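Local atomic coordinates of dephospho-CoA kinase (Legionella pneumophila subsp. pneumophila, PDB entry 4TTR), a protein that probably catalyses the last step of coenzyme A biosynthesis, the ATP-dependent phosphorylation of the 3'-hydroxyl group of dephospho-CoA. Residues Met15-Gly20 and Leu138-Leu143; Ile41-Ala46 and Tyr121-Ile126; Glu34-Leu39 and Ala198-Leu203; Asn24-Lys29 and Leu152-Lys157. One frame throughout, in Å; residues are numbered along the deposited sequence. Where two conformers were deposited one is given.

Interaction 1: Met15-Gly20 and Leu138-Leu143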
loop_
_atom_site.group_PDB
_atom_site.type_symbol
_atom_site.label_atom_id
_atom_site.label_comp_id
_atom_site.label_asym_id
_atom_site.label_seq_id
_atom_site.Cartn_x
_atom_site.Cartn_y
_atom_site.Cartn_z
ATOM N N MET A 15 -18.419 0.914 -10.629
ATOM C CA MET A 15 -18.712 -0.484 -10.930
ATOM C C MET A 15 -18.821 -1.316 -9.652
ATOM O O MET A 15 -19.844 -1.953 -9.402
ATOM C CB MET A 15 -17.634 -1.068 -11.855
ATOM C CG MET A 15 -16.199 -0.867 -11.372
ATOM S SD MET A 15 -15.002 -0.828 -12.720
ATOM C CE MET A 15 -13.827 0.367 -12.084
ATOM N N VAL A 16 -17.761 -1.294 -8.850
ATOM C CA VAL A 16 -17.691 -2.055 -7.603
ATOM C C VAL A 16 -17.355 -1.112 -6.453
ATOM O O VAL A 16 -16.525 -0.215 -6.607
ATOM C CB VAL A 16 -16.623 -3.170 -7.672
ATOM C CG1 VAL A 16 -16.610 -3.987 -6.386
ATOM C CG2 VAL A 16 -16.857 -4.067 -8.875
ATOM N N TYR A 17 -17.995 -1.319 -5.306
ATOM C CA TYR A 17 -17.713 -0.515 -4.124
ATOM C C TYR A 17 -16.304 -0.840 -3.631
ATOM O O TYR A 17 -16.056 -1.929 -3.114
ATOM C CB TYR A 17 -18.751 -0.771 -3.027
ATOM C CG TYR A 17 -18.742 0.278 -1.937
ATOM C CD1 TYR A 17 -17.757 0.281 -0.958
ATOM C CD2 TYR A 17 -19.715 1.272 -1.890
ATOM C CE1 TYR A 17 -17.738 1.241 0.037
ATOM C CE2 TYR A 17 -19.704 2.236 -0.898
ATOM C CZ TYR A 17 -18.712 2.214 0.064
ATOM O OH TYR A 17 -18.688 3.165 1.058
ATOM N N SER A 18 -15.392 0.114 -3.800
ATOM C CA SER A 18 -13.979 -0.110 -3.507
ATOM C C SER A 18 -13.466 0.775 -2.376
ATOM O O SER A 18 -13.726 1.979 -2.338
ATOM C CB SER A 18 -13.139 0.128 -4.762
ATOM O OG SER A 18 -13.278 1.458 -5.225
ATOM N N VAL A 19 -12.731 0.157 -1.460
ATOM C CA VAL A 19 -12.107 0.850 -0.348
ATOM C C VAL A 19 -10.597 0.807 -0.532
ATOM O O VAL A 19 -10.005 -0.267 -0.615
ATOM C CB VAL A 19 -12.490 0.209 1.000
ATOM C CG1 VAL A 19 -11.747 0.874 2.149
ATOM C CG2 VAL A 19 -13.993 0.281 1.207
ATOM N N GLY A 20 -9.978 1.980 -0.591
ATOM C CA GLY A 20 -8.534 2.066 -0.679
ATOM C C GLY A 20 -7.899 1.851 0.679
ATOM O O GLY A 20 -8.251 2.529 1.641
ATOM N N LEU A 138 -12.447 5.257 -5.972
ATOM C CA LEU A 138 -12.578 4.769 -4.604
ATOM C C LEU A 138 -13.752 5.427 -3.886
ATOM O O LEU A 138 -13.899 6.645 -3.925
ATOM C CB LEU A 138 -11.285 5.029 -3.827
ATOM C CG LEU A 138 -10.019 4.357 -4.360
ATOM C CD1 LEU A 138 -8.833 4.736 -3.490
ATOM C CD2 LEU A 138 -10.181 2.847 -4.423
ATOM N N GLN A 139 -14.584 4.627 -3.226
ATOM C CA GLN A 139 -15.665 5.171 -2.409
ATOM C C GLN A 139 -15.125 5.662 -1.075
ATOM O O GLN A 139 -15.585 6.667 -0.533
ATOM C CB GLN A 139 -16.751 4.122 -2.147
ATOM C CG GLN A 139 -17.659 3.784 -3.315
ATOM C CD GLN A 139 -18.089 4.996 -4.097
ATOM O OE1 GLN A 139 -18.743 5.908 -3.570
ATOM N NE2 GLN A 139 -17.748 5.001 -5.383
ATOM N N LYS A 140 -14.159 4.921 -0.545
ATOM C CA LYS A 140 -13.597 5.202 0.764
ATOM C C LYS A 140 -12.090 5.035 0.740
ATOM O O LYS A 140 -11.558 4.284 -0.077
ATOM C CB LYS A 140 -14.192 4.270 1.817
ATOM C CG LYS A 140 -15.687 4.365 1.974
ATOM C CD LYS A 140 -16.081 5.663 2.637
ATOM C CE LYS A 140 -17.437 5.534 3.280
ATOM N NZ LYS A 140 -17.899 6.811 3.864
ATOM N N VAL A 141 -11.416 5.738 1.644
ATOM C CA VAL A 141 -10.006 5.508 1.908
ATOM C C VAL A 141 -9.834 5.163 3.384
ATOM O O VAL A 141 -10.369 5.845 4.263
ATOM C CB VAL A 141 -9.143 6.732 1.537
ATOM C CG1 VAL A 141 -7.683 6.509 1.927
ATOM C CG2 VAL A 141 -9.250 7.020 0.043
ATOM N N LEU A 142 -9.107 4.082 3.634
ATOM C CA LEU A 142 -8.756 3.651 4.979
ATOM C C LEU A 142 -7.255 3.827 5.170
ATOM O O LEU A 142 -6.455 3.303 4.396
ATOM C CB LEU A 142 -9.166 2.192 5.207
ATOM C CG LEU A 142 -8.677 1.499 6.482
ATOM C CD1 LEU A 142 -9.192 2.207 7.727
ATOM C CD2 LEU A 142 -9.118 0.049 6.474
ATOM N N LEU A 143 -6.888 4.584 6.193
ATOM C CA LEU A 143 -5.491 4.819 6.524
ATOM C C LEU A 143 -5.151 4.158 7.854
ATOM O O LEU A 143 -5.735 4.485 8.884
ATOM C CB LEU A 143 -5.206 6.319 6.575
ATOM C CG LEU A 143 -3.883 6.766 7.198
ATOM C CD1 LEU A 143 -2.695 6.105 6.514
ATOM C CD2 LEU A 143 -3.782 8.279 7.124
#
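G20 and L142 share the straightest of the main-chain bonds that join these two parallel strands: L142 N reaches G20 O at 2.7 Å, with an N-H...O angle of 176°. One step back, G20 N donates to K140 O at 2.8 Å, and S18 O takes Q139 N at 2.9 Å, with a weak second bond from K140 N.

Among the side chains, Y17 packs against Q139 and K140: Q139 CG sits over one face of the Y17 ring, 3.6 Å from the centroid, a CH-pi contact. The Q139 chain bends at chi2 (-42°), and its amide plane lies 51° from that of the ring. Y17 OH meets K140 CG at 3.4 Å where the two side chains cross obliquely. On the other face of the sheet L138 puts CD2 3.5 Å from S18 OG and CD1 against G20 CA.

Strand 18-23 is the middle one of five in the parallel sheet of the P-loop kinase fold, with 140-145 beside it; E210 and A211 of helix 192-213 also touch Y17. Directed backbone bonds therefore set the register, while the aromatic ring of Y17 and the methylenes of Q139 and K140 pack at the more exposed end.

Interaction 2: Ile41-Ala46 and Tyr121-Ile126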
loop_
_atom_site.group_PDB
_atom_site.type_symbol
_atom_site.label_atom_id
_atom_site.label_comp_id
_atom_site.label_asym_id
_atom_site.label_seq_id
_atom_site.Cartn_x
_atom_site.Cartn_y
_atom_site.Cartn_z
ATOM N N ILE A 41 -13.534 -10.825 2.085
ATOM C CA ILE A 41 -13.426 -9.676 1.194
ATOM C C ILE A 41 -12.285 -9.868 0.202
ATOM O O ILE A 41 -11.184 -10.272 0.576
ATOM C CB ILE A 41 -13.205 -8.365 1.978
ATOM C CG1 ILE A 41 -14.358 -8.127 2.956
ATOM C CG2 ILE A 41 -13.065 -7.179 1.024
ATOM C CD1 ILE A 41 -15.748 -8.085 2.309
ATOM N N ASN A 42 -12.565 -9.574 -1.064
ATOM C CA ASN A 42 -11.547 -9.589 -2.107
ATOM C C ASN A 42 -10.569 -8.438 -1.906
ATOM O O ASN A 42 -10.969 -7.273 -1.897
ATOM C CB ASN A 42 -12.191 -9.488 -3.494
ATOM C CG ASN A 42 -12.883 -10.779 -3.936
ATOM O OD1 ASN A 42 -13.098 -10.986 -5.129
ATOM N ND2 ASN A 42 -13.235 -11.642 -2.986
ATOM N N VAL A 43 -9.293 -8.765 -1.743
ATOM C CA VAL A 43 -8.258 -7.752 -1.581
ATOM C C VAL A 43 -7.355 -7.726 -2.809
ATOM O O VAL A 43 -6.751 -8.735 -3.163
ATOM C CB VAL A 43 -7.409 -8.002 -0.324
ATOM C CG1 VAL A 43 -6.379 -6.893 -0.146
ATOM C CG2 VAL A 43 -8.301 -8.100 0.903
ATOM N N ILE A 44 -7.284 -6.570 -3.457
ATOM C CA ILE A 44 -6.381 -6.369 -4.581
ATOM C C ILE A 44 -5.116 -5.675 -4.082
ATOM O O ILE A 44 -5.177 -4.570 -3.539
ATOM C CB ILE A 44 -7.042 -5.539 -5.701
ATOM C CG1 ILE A 44 -8.310 -6.243 -6.201
ATOM C CG2 ILE A 44 -6.069 -5.333 -6.857
ATOM C CD1 ILE A 44 -9.158 -5.414 -7.142
ATOM N N TYR A 45 -3.976 -6.339 -4.258
ATOM C CA TYR A 45 -2.691 -5.815 -3.802
ATOM C C TYR A 45 -1.921 -5.155 -4.938
ATOM O O TYR A 45 -1.308 -5.839 -5.756
ATOM C CB TYR A 45 -1.844 -6.934 -3.197
ATOM C CG TYR A 45 -2.472 -7.598 -1.997
ATOM C CD1 TYR A 45 -2.305 -7.073 -0.720
ATOM C CD2 TYR A 45 -3.230 -8.753 -2.137
ATOM C CE1 TYR A 45 -2.881 -7.680 0.382
ATOM C CE2 TYR A 45 -3.806 -9.367 -1.042
ATOM C CZ TYR A 45 -3.630 -8.829 0.215
ATOM O OH TYR A 45 -4.208 -9.442 1.303
ATOM N N ALA A 46 -1.948 -3.827 -4.982
ATOM C CA ALA A 46 -1.270 -3.088 -6.041
ATOM C C ALA A 46 0.234 -3.334 -6.010
ATOM O O ALA A 46 0.897 -3.276 -7.041
ATOM C CB ALA A 46 -1.557 -1.605 -5.924
ATOM N N TYR A 121 -17.991 -5.773 -1.278
ATOM C CA TYR A 121 -17.149 -4.630 -1.595
ATOM C C TYR A 121 -15.724 -5.141 -1.736
ATOM O O TYR A 121 -15.429 -6.272 -1.345
ATOM C CB TYR A 121 -17.248 -3.539 -0.524
ATOM C CG TYR A 121 -16.671 -3.936 0.815
ATOM C CD1 TYR A 121 -17.463 -4.551 1.779
ATOM C CD2 TYR A 121 -15.338 -3.701 1.115
ATOM C CE1 TYR A 121 -16.943 -4.921 2.996
ATOM C CE2 TYR A 121 -14.809 -4.069 2.331
ATOM C CZ TYR A 121 -15.614 -4.680 3.268
ATOM O OH TYR A 121 -15.098 -5.048 4.484
ATOM N N CYS A 122 -14.853 -4.310 -2.299
ATOM C CA CYS A 122 -13.478 -4.706 -2.597
ATOM C C CYS A 122 -12.488 -3.804 -1.873
ATOM O O CYS A 122 -12.723 -2.612 -1.706
ATOM C CB CYS A 122 -13.227 -4.658 -4.109
ATOM S SG CYS A 122 -11.604 -5.265 -4.645
ATOM N N LEU A 123 -11.382 -4.395 -1.441
ATOM C CA LEU A 123 -10.304 -3.659 -0.801
ATOM C C LEU A 123 -9.105 -3.589 -1.740
ATOM O O LEU A 123 -8.641 -4.612 -2.232
ATOM C CB LEU A 123 -9.919 -4.329 0.515
ATOM C CG LEU A 123 -9.106 -3.491 1.495
ATOM C CD1 LEU A 123 -9.977 -2.427 2.144
ATOM C CD2 LEU A 123 -8.494 -4.396 2.543
ATOM N N ILE A 124 -8.626 -2.376 -1.999
ATOM C CA ILE A 124 -7.466 -2.161 -2.855
ATOM C C ILE A 124 -6.320 -1.565 -2.038
ATOM O O ILE A 124 -6.377 -0.407 -1.628
ATOM C CB ILE A 124 -7.793 -1.219 -4.036
ATOM C CG1 ILE A 124 -9.064 -1.676 -4.759
ATOM C CG2 ILE A 124 -6.617 -1.163 -5.003
ATOM C CD1 ILE A 124 -9.534 -0.732 -5.851
ATOM N N GLU A 125 -5.291 -2.367 -1.791
ATOM C CA GLU A 125 -4.108 -1.892 -1.083
ATOM C C GLU A 125 -3.255 -1.037 -2.010
ATOM O O GLU A 125 -2.792 -1.509 -3.048
ATOM C CB GLU A 125 -3.290 -3.063 -0.541
ATOM C CG GLU A 125 -2.160 -2.639 0.384
ATOM C CD GLU A 125 -1.295 -3.803 0.829
ATOM O OE1 GLU A 125 -0.068 -3.752 0.602
ATOM O OE2 GLU A 125 -1.839 -4.763 1.413
ATOM N N ILE A 126 -3.053 0.219 -1.618
ATOM C CA ILE A 126 -2.387 1.213 -2.451
ATOM C C ILE A 126 -1.336 1.961 -1.621
ATOM O O ILE A 126 -1.327 1.846 -0.396
ATOM C CB ILE A 126 -3.420 2.194 -3.052
ATOM C CG1 ILE A 126 -4.196 2.902 -1.939
ATOM C CG2 ILE A 126 -4.364 1.439 -3.970
ATOM C CD1 ILE A 126 -5.309 3.812 -2.428
#
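The Y121 ring has I41 CD1 over one face, 3.8 Å from its centroid, a CH-pi contact displaced toward the CE1-CZ side. I41 CG1 lies near Y121 OH (3.5 Å), and the two side chains cross at about a right angle. Y121 CG stands between the backbone N and the carbonyl carbon (chi1 67°), which turns the ring toward I41; its hydroxyl is hydrogen-bonded to H204. At the other end of the contact the Y45 ring takes V43 CG1 over one face and E125 OE2 at its edge, in plane, 3.2 Å from CD1. Ring and carboxylate planes are nearly perpendicular (89°). E125 CG is anti to the backbone N (chi1 -171°) and the chain stays extended beyond it, carrying OE2 to the ring edge. OE2 is buried without a hydrogen-bonding partner in the model, so the ring-edge hydrogens may offer it some electrostatic compensation.

Between these ends the parallel strands are joined by L123 N to N42 O (2.9 Å), I44 N to L123 O (2.7 Å) and E125 N to I44 O (2.8 Å). A46 N prolongs the series to E125 O as the chain turns into a helix, for which Y45 is the N-cap residue. V43 and L123 lie side by side, pointing the same way, whereas I44 CD1 meets C122 SG at 3.5 Å on the opposite face.

Strand 42-45 is an outermost strand of the sheet, and strand 122-125 separates it from strand 18-23. I110 and L114 of helix 92-115 pack on I44, while F36 of helix 29-38 packs on L123 and Y121.

Interaction 3: Glu34-Leu39 and Ala198-Leu203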
loop_
_atom_site.group_PDB
_atom_site.type_symbol
_atom_site.label_atom_id
_atom_site.label_comp_id
_atom_site.label_asym_id
_atom_site.label_seq_id
_atom_site.Cartn_x
_atom_site.Cartn_y
_atom_site.Cartn_z
ATOM N N GLU A 34 -5.098 -8.833 5.643
ATOM C CA GLU A 34 -5.351 -10.249 5.888
ATOM C C GLU A 34 -6.655 -10.446 6.659
ATOM O O GLU A 34 -7.422 -11.362 6.367
ATOM C CB GLU A 34 -4.175 -10.878 6.648
ATOM C CG GLU A 34 -4.342 -12.362 6.973
ATOM C CD GLU A 34 -4.494 -13.238 5.736
ATOM O OE1 GLU A 34 -4.970 -14.386 5.877
ATOM O OE2 GLU A 34 -4.134 -12.790 4.626
ATOM N N PHE A 35 -6.911 -9.586 7.641
ATOM C CA PHE A 35 -8.140 -9.684 8.420
ATOM C C PHE A 35 -9.357 -9.437 7.527
ATOM O O PHE A 35 -10.361 -10.134 7.644
ATOM C CB PHE A 35 -8.124 -8.703 9.603
ATOM C CG PHE A 35 -7.322 -9.185 10.792
ATOM C CD1 PHE A 35 -7.418 -10.495 11.233
ATOM C CD2 PHE A 35 -6.468 -8.323 11.464
ATOM C CE1 PHE A 35 -6.685 -10.935 12.319
ATOM C CE2 PHE A 35 -5.728 -8.760 12.553
ATOM C CZ PHE A 35 -5.837 -10.066 12.979
ATOM N N PHE A 36 -9.267 -8.459 6.629
ATOM C CA PHE A 36 -10.337 -8.229 5.658
ATOM C C PHE A 36 -10.491 -9.440 4.748
ATOM O O PHE A 36 -11.608 -9.852 4.419
ATOM C CB PHE A 36 -10.065 -6.974 4.824
ATOM C CG PHE A 36 -10.514 -5.706 5.487
ATOM C CD1 PHE A 36 -11.862 -5.402 5.577
ATOM C CD2 PHE A 36 -9.595 -4.827 6.036
ATOM C CE1 PHE A 36 -12.284 -4.242 6.200
ATOM C CE2 PHE A 36 -10.013 -3.665 6.656
ATOM C CZ PHE A 36 -11.358 -3.372 6.737
ATOM N N SER A 37 -9.359 -10.014 4.359
ATOM C CA SER A 37 -9.349 -11.192 3.502
ATOM C C SER A 37 -10.094 -12.336 4.177
ATOM O O SER A 37 -10.887 -13.041 3.553
ATOM C CB SER A 37 -7.907 -11.609 3.193
ATOM O OG SER A 37 -7.835 -12.346 1.989
ATOM N N GLU A 38 -9.835 -12.502 5.468
ATOM C CA GLU A 38 -10.396 -13.608 6.223
ATOM C C GLU A 38 -11.883 -13.410 6.515
ATOM O O GLU A 38 -12.558 -14.340 6.950
ATOM C CB GLU A 38 -9.610 -13.794 7.520
ATOM C CG GLU A 38 -8.192 -14.297 7.282
ATOM C CD GLU A 38 -7.317 -14.220 8.519
ATOM O OE1 GLU A 38 -7.820 -13.821 9.589
ATOM O OE2 GLU A 38 -6.123 -14.567 8.423
ATOM N N LEU A 39 -12.387 -12.203 6.268
ATOM C CA LEU A 39 -13.822 -11.931 6.371
ATOM C C LEU A 39 -14.511 -12.129 5.024
ATOM O O LEU A 39 -15.679 -11.779 4.858
ATOM C CB LEU A 39 -14.063 -10.510 6.882
ATOM C CG LEU A 39 -13.748 -10.291 8.363
ATOM C CD1 LEU A 39 -13.650 -8.807 8.682
ATOM C CD2 LEU A 39 -14.798 -10.962 9.243
ATOM N N ALA A 198 -10.647 -6.618 16.002
ATOM C CA ALA A 198 -11.935 -6.078 16.413
ATOM C C ALA A 198 -12.258 -4.827 15.608
ATOM O O ALA A 198 -13.376 -4.655 15.133
ATOM C CB ALA A 198 -11.936 -5.774 17.901
ATOM N N LYS A 199 -11.267 -3.961 15.443
ATOM C CA LYS A 199 -11.456 -2.728 14.693
ATOM C C LYS A 199 -11.770 -3.004 13.221
ATOM O O LYS A 199 -12.650 -2.365 12.644
ATOM C CB LYS A 199 -10.217 -1.842 14.822
ATOM C CG LYS A 199 -10.113 -1.176 16.183
ATOM C CD LYS A 199 -8.937 -0.239 16.271
ATOM C CE LYS A 199 -9.065 0.679 17.470
ATOM N NZ LYS A 199 -7.937 1.635 17.533
ATOM N N VAL A 200 -11.059 -3.954 12.622
ATOM C CA VAL A 200 -11.322 -4.345 11.240
ATOM C C VAL A 200 -12.752 -4.872 11.098
ATOM O O VAL A 200 -13.430 -4.576 10.121
ATOM C CB VAL A 200 -10.312 -5.411 10.752
ATOM C CG1 VAL A 200 -10.766 -6.050 9.444
ATOM C CG2 VAL A 200 -8.936 -4.790 10.577
ATOM N N ASN A 201 -13.205 -5.645 12.078
ATOM C CA ASN A 201 -14.569 -6.156 12.069
ATOM C C ASN A 201 -15.602 -5.037 11.988
ATOM O O ASN A 201 -16.531 -5.107 11.193
ATOM C CB ASN A 201 -14.830 -7.011 13.310
ATOM C CG ASN A 201 -14.977 -8.481 12.979
ATOM O OD1 ASN A 201 -16.083 -8.968 12.745
ATOM N ND2 ASN A 201 -13.857 -9.195 12.945
ATOM N N LYS A 202 -15.434 -3.999 12.803
ATOM C CA LYS A 202 -16.382 -2.886 12.805
ATOM C C LYS A 202 -16.339 -2.103 11.497
ATOM O O LYS A 202 -17.367 -1.624 11.030
ATOM C CB LYS A 202 -16.112 -1.951 13.982
ATOM C CG LYS A 202 -16.378 -2.591 15.332
ATOM C CD LYS A 202 -16.614 -1.547 16.404
ATOM C CE LYS A 202 -16.336 -2.104 17.789
ATOM N NZ LYS A 202 -14.878 -2.296 18.029
ATOM N N LEU A 203 -15.153 -1.979 10.905
ATOM C CA LEU A 203 -15.019 -1.311 9.616
ATOM C C LEU A 203 -15.710 -2.141 8.542
ATOM O O LEU A 203 -16.426 -1.610 7.694
ATOM C CB LEU A 203 -13.546 -1.094 9.257
ATOM C CG LEU A 203 -12.787 -0.062 10.096
ATOM C CD1 LEU A 203 -11.289 -0.147 9.838
ATOM C CD2 LEU A 203 -13.295 1.341 9.812
#
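V200 sets its CG1 methyl over the centre of the F36 ring, 3.7 Å from the centroid and 7° off the ring normal, a CH-pi contact. CG1 is anti to the backbone N of V200 (chi1 167°), and the same methyl also reaches F35 CB at 3.7 Å and L39 CD1 at 4.1 Å. Three residues of segment 34-39 thus converge on a single branch of the valine. Its other branch, CG2, lies 4.1 Å from F35 CB.

One turn further along helix 192-213, L203 brings CB to the edge of the F36 ring, near its plane, 4.0 Å from CZ. F36 is therefore met on a face by V200 and at an edge by L203. At the outer margin L39 CD2 touches N201 ND2, whose amide makes a weak hydrogen bond to K197 O.

The segments of helices 29-38 and 192-213 cross at -56° with their axes 9.8 Å apart. L142 of strand 140-145 touches both F36 and L203, so the helix pair rests on one side of the parallel sheet. No hydrogen bond or salt bridge spans the two segments: the contact between them is apolar packing and CH-pi contact.

Interaction 4: Asn24-Lys29 and Leu152-Lys157. With BU2 (1,3-butanediol), chain B.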
loop_
_atom_site.group_PDB
_atom_site.type_symbol
_atom_site.label_atom_id
_atom_site.label_comp_id
_atom_site.label_asym_id
_atom_site.label_seq_id
_atom_site.Cartn_x
_atom_site.Cartn_y
_atom_site.Cartn_z
ATOM N N ASN A 24 0.791 4.167 7.029
ATOM C CA ASN A 24 2.117 4.726 7.187
ATOM C C ASN A 24 3.090 3.594 7.484
ATOM O O ASN A 24 2.767 2.418 7.329
ATOM C CB ASN A 24 2.154 5.822 8.273
ATOM C CG ASN A 24 1.866 5.303 9.680
ATOM O OD1 ASN A 24 1.753 4.107 9.917
ATOM N ND2 ASN A 24 1.763 6.227 10.628
ATOM N N ILE A 25 4.279 3.951 7.930
ATOM C CA ILE A 25 5.376 3.007 7.980
ATOM C C ILE A 25 5.216 2.099 9.196
ATOM O O ILE A 25 4.966 2.573 10.307
ATOM C CB ILE A 25 6.722 3.763 7.991
ATOM C CG1 ILE A 25 6.896 4.509 6.664
ATOM C CG2 ILE A 25 7.893 2.816 8.181
ATOM C CD1 ILE A 25 6.060 5.803 6.510
ATOM N N ALA A 26 5.329 0.793 8.963
ATOM C CA ALA A 26 5.169 -0.203 10.018
ATOM C C ALA A 26 3.823 -0.042 10.722
ATOM O O ALA A 26 3.731 -0.165 11.941
ATOM C CB ALA A 26 6.305 -0.097 11.018
ATOM N N SER A 27 2.787 0.239 9.939
ATOM C CA SER A 27 1.454 0.513 10.472
ATOM C C SER A 27 0.704 -0.744 10.883
ATOM O O SER A 27 -0.151 -0.694 11.759
ATOM C CB SER A 27 0.623 1.258 9.430
ATOM O OG SER A 27 0.461 0.473 8.264
ATOM N N GLY A 28 1.014 -1.864 10.236
ATOM C CA GLY A 28 0.280 -3.094 10.458
ATOM C C GLY A 28 -0.696 -3.361 9.326
ATOM O O GLY A 28 -1.613 -4.169 9.476
ATOM N N LYS A 29 -0.510 -2.695 8.188
ATOM C CA LYS A 29 -1.572 -2.644 7.186
ATOM C C LYS A 29 -1.743 -3.956 6.425
ATOM O O LYS A 29 -2.852 -4.283 6.008
ATOM C CB LYS A 29 -1.339 -1.485 6.205
ATOM C CG LYS A 29 -0.491 -1.776 4.981
ATOM C CD LYS A 29 -0.742 -0.713 3.923
ATOM C CE LYS A 29 0.035 -0.985 2.650
ATOM N NZ LYS A 29 1.127 0.003 2.454
ATOM N N LEU A 152 8.790 1.985 15.867
ATOM C CA LEU A 152 10.210 1.776 16.108
ATOM C C LEU A 152 10.472 0.315 16.435
ATOM O O LEU A 152 11.406 -0.288 15.905
ATOM C CB LEU A 152 10.717 2.677 17.237
ATOM C CG LEU A 152 10.841 4.164 16.892
ATOM C CD1 LEU A 152 11.297 4.955 18.106
ATOM C CD2 LEU A 152 11.797 4.396 15.725
ATOM N N ASP A 153 9.636 -0.253 17.299
ATOM C CA ASP A 153 9.756 -1.659 17.660
ATOM C C ASP A 153 9.674 -2.527 16.415
ATOM O O ASP A 153 10.469 -3.447 16.230
ATOM C CB ASP A 153 8.663 -2.054 18.655
ATOM C CG ASP A 153 8.776 -1.310 19.971
ATOM O OD1 ASP A 153 9.910 -0.962 20.367
ATOM O OD2 ASP A 153 7.729 -1.071 20.611
ATOM N N ARG A 154 8.714 -2.211 15.555
ATOM C CA ARG A 154 8.499 -2.967 14.332
ATOM C C ARG A 154 9.692 -2.823 13.388
ATOM O O ARG A 154 10.100 -3.787 12.741
ATOM C CB ARG A 154 7.218 -2.496 13.646
ATOM C CG ARG A 154 6.482 -3.565 12.852
ATOM C CD ARG A 154 5.095 -3.816 13.425
ATOM N NE ARG A 154 4.292 -2.596 13.476
ATOM C CZ ARG A 154 3.129 -2.489 14.113
ATOM N NH1 ARG A 154 2.639 -3.522 14.788
ATOM N NH2 ARG A 154 2.473 -1.337 14.111
ATOM N N ILE A 155 10.248 -1.616 13.322
ATOM C CA ILE A 155 11.359 -1.326 12.418
ATOM C C ILE A 155 12.674 -1.915 12.921
ATOM O O ILE A 155 13.502 -2.360 12.128
ATOM C CB ILE A 155 11.517 0.198 12.210
ATOM C CG1 ILE A 155 10.492 0.685 11.189
ATOM C CG2 ILE A 155 12.922 0.558 11.708
ATOM C CD1 ILE A 155 10.306 2.184 11.168
ATOM N N VAL A 156 12.879 -1.907 14.232
ATOM C CA VAL A 156 14.106 -2.457 14.793
ATOM C C VAL A 156 14.114 -3.975 14.651
ATOM O O VAL A 156 15.155 -4.570 14.379
ATOM C CB VAL A 156 14.282 -2.061 16.274
ATOM C CG1 VAL A 156 15.393 -2.873 16.934
ATOM C CG2 VAL A 156 14.587 -0.575 16.384
ATOM N N LYS A 157 12.956 -4.604 14.833
ATOM C CA LYS A 157 12.861 -6.055 14.720
ATOM C C LYS A 157 12.947 -6.517 13.264
ATOM O O LYS A 157 13.501 -7.580 12.983
ATOM C CB LYS A 157 11.565 -6.565 15.352
ATOM C CG LYS A 157 11.553 -6.516 16.874
ATOM C CD LYS A 157 10.515 -7.466 17.454
ATOM C CE LYS A 157 10.288 -7.214 18.937
ATOM N NZ LYS A 157 9.237 -8.108 19.500
HETATM C C1 BU2 B . 2.287 -5.219 8.560
HETATM O O1 BU2 B . 3.127 -5.824 9.519
HETATM C C2 BU2 B . 3.085 -4.810 7.340
HETATM C C3 BU2 B . 2.854 -3.338 7.073
HETATM O O3 BU2 B . 3.660 -2.585 7.951
HETATM C C4 BU2 B . 3.217 -3.021 5.640
#
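The P-loop, which follows strand 18-23 and leads into helix 29-38, is gripped here by R154 of helix 148-159. Both NE and NH2 of R154 donate to A26 O, at 2.9 and 2.8 Å, a side-on grip by two nitrogens on one oxygen. They approach from the same face of the carbonyl plane: NE stands well above it, 46° out, and NH2 is tilted less, and the two N-H...O angles are moderately bent. Bends at chi2 and chi3 steer the arginine so that NE and NH2 face A26 O, and its aliphatic start packs on A26, with CB to CB at 3.7 Å. Beside it I155 CD1 meets I25 CG2 at 3.9 Å.

Residues A26 to K29 belong to the predicted ATP-binding stretch, the Walker A motif that wraps phosphates in P-loop kinases; in this crystal the loop holds 1,3-butanediol instead. The diol lies against the backbone, its C1 3.5 Å from G28 CA and its O3 3.5 Å from A26 CA. A type II turn runs from N24 to S27, with A26 at positive phi (55°), and G28, also at positive phi, is the N-cap residue of the next helix. N189 hydrogen-bonds S27 O and touches R154, while Q151, one residue before segment 152-157, donates from NE2 to I25 O.

Interactions 1 and 2 belong to one sheet and meet through strand 18-23: V19 N to C122 O and Y17 O to C122 N, both 2.8 Å, are probable hydrogen bonds, and the centres lie 9 Å apart. Interaction 3 packs on that sheet, with L203 CD1 3.8 Å from L142 CD1 of interaction 1 and a probable hydrogen bond from I41 N of interaction 2 to F36 O (3.2 Å). Interaction 4, where the P-loop holds the diol, is centred about 24 Å from interaction 1. Interaction 2 still reaches this pocket: E125 OE1 is 3.4 Å from K29 CE, and the E125 side chain is about 6 Å from the ligand. Helix 29-38 runs from the P-loop to interaction 3.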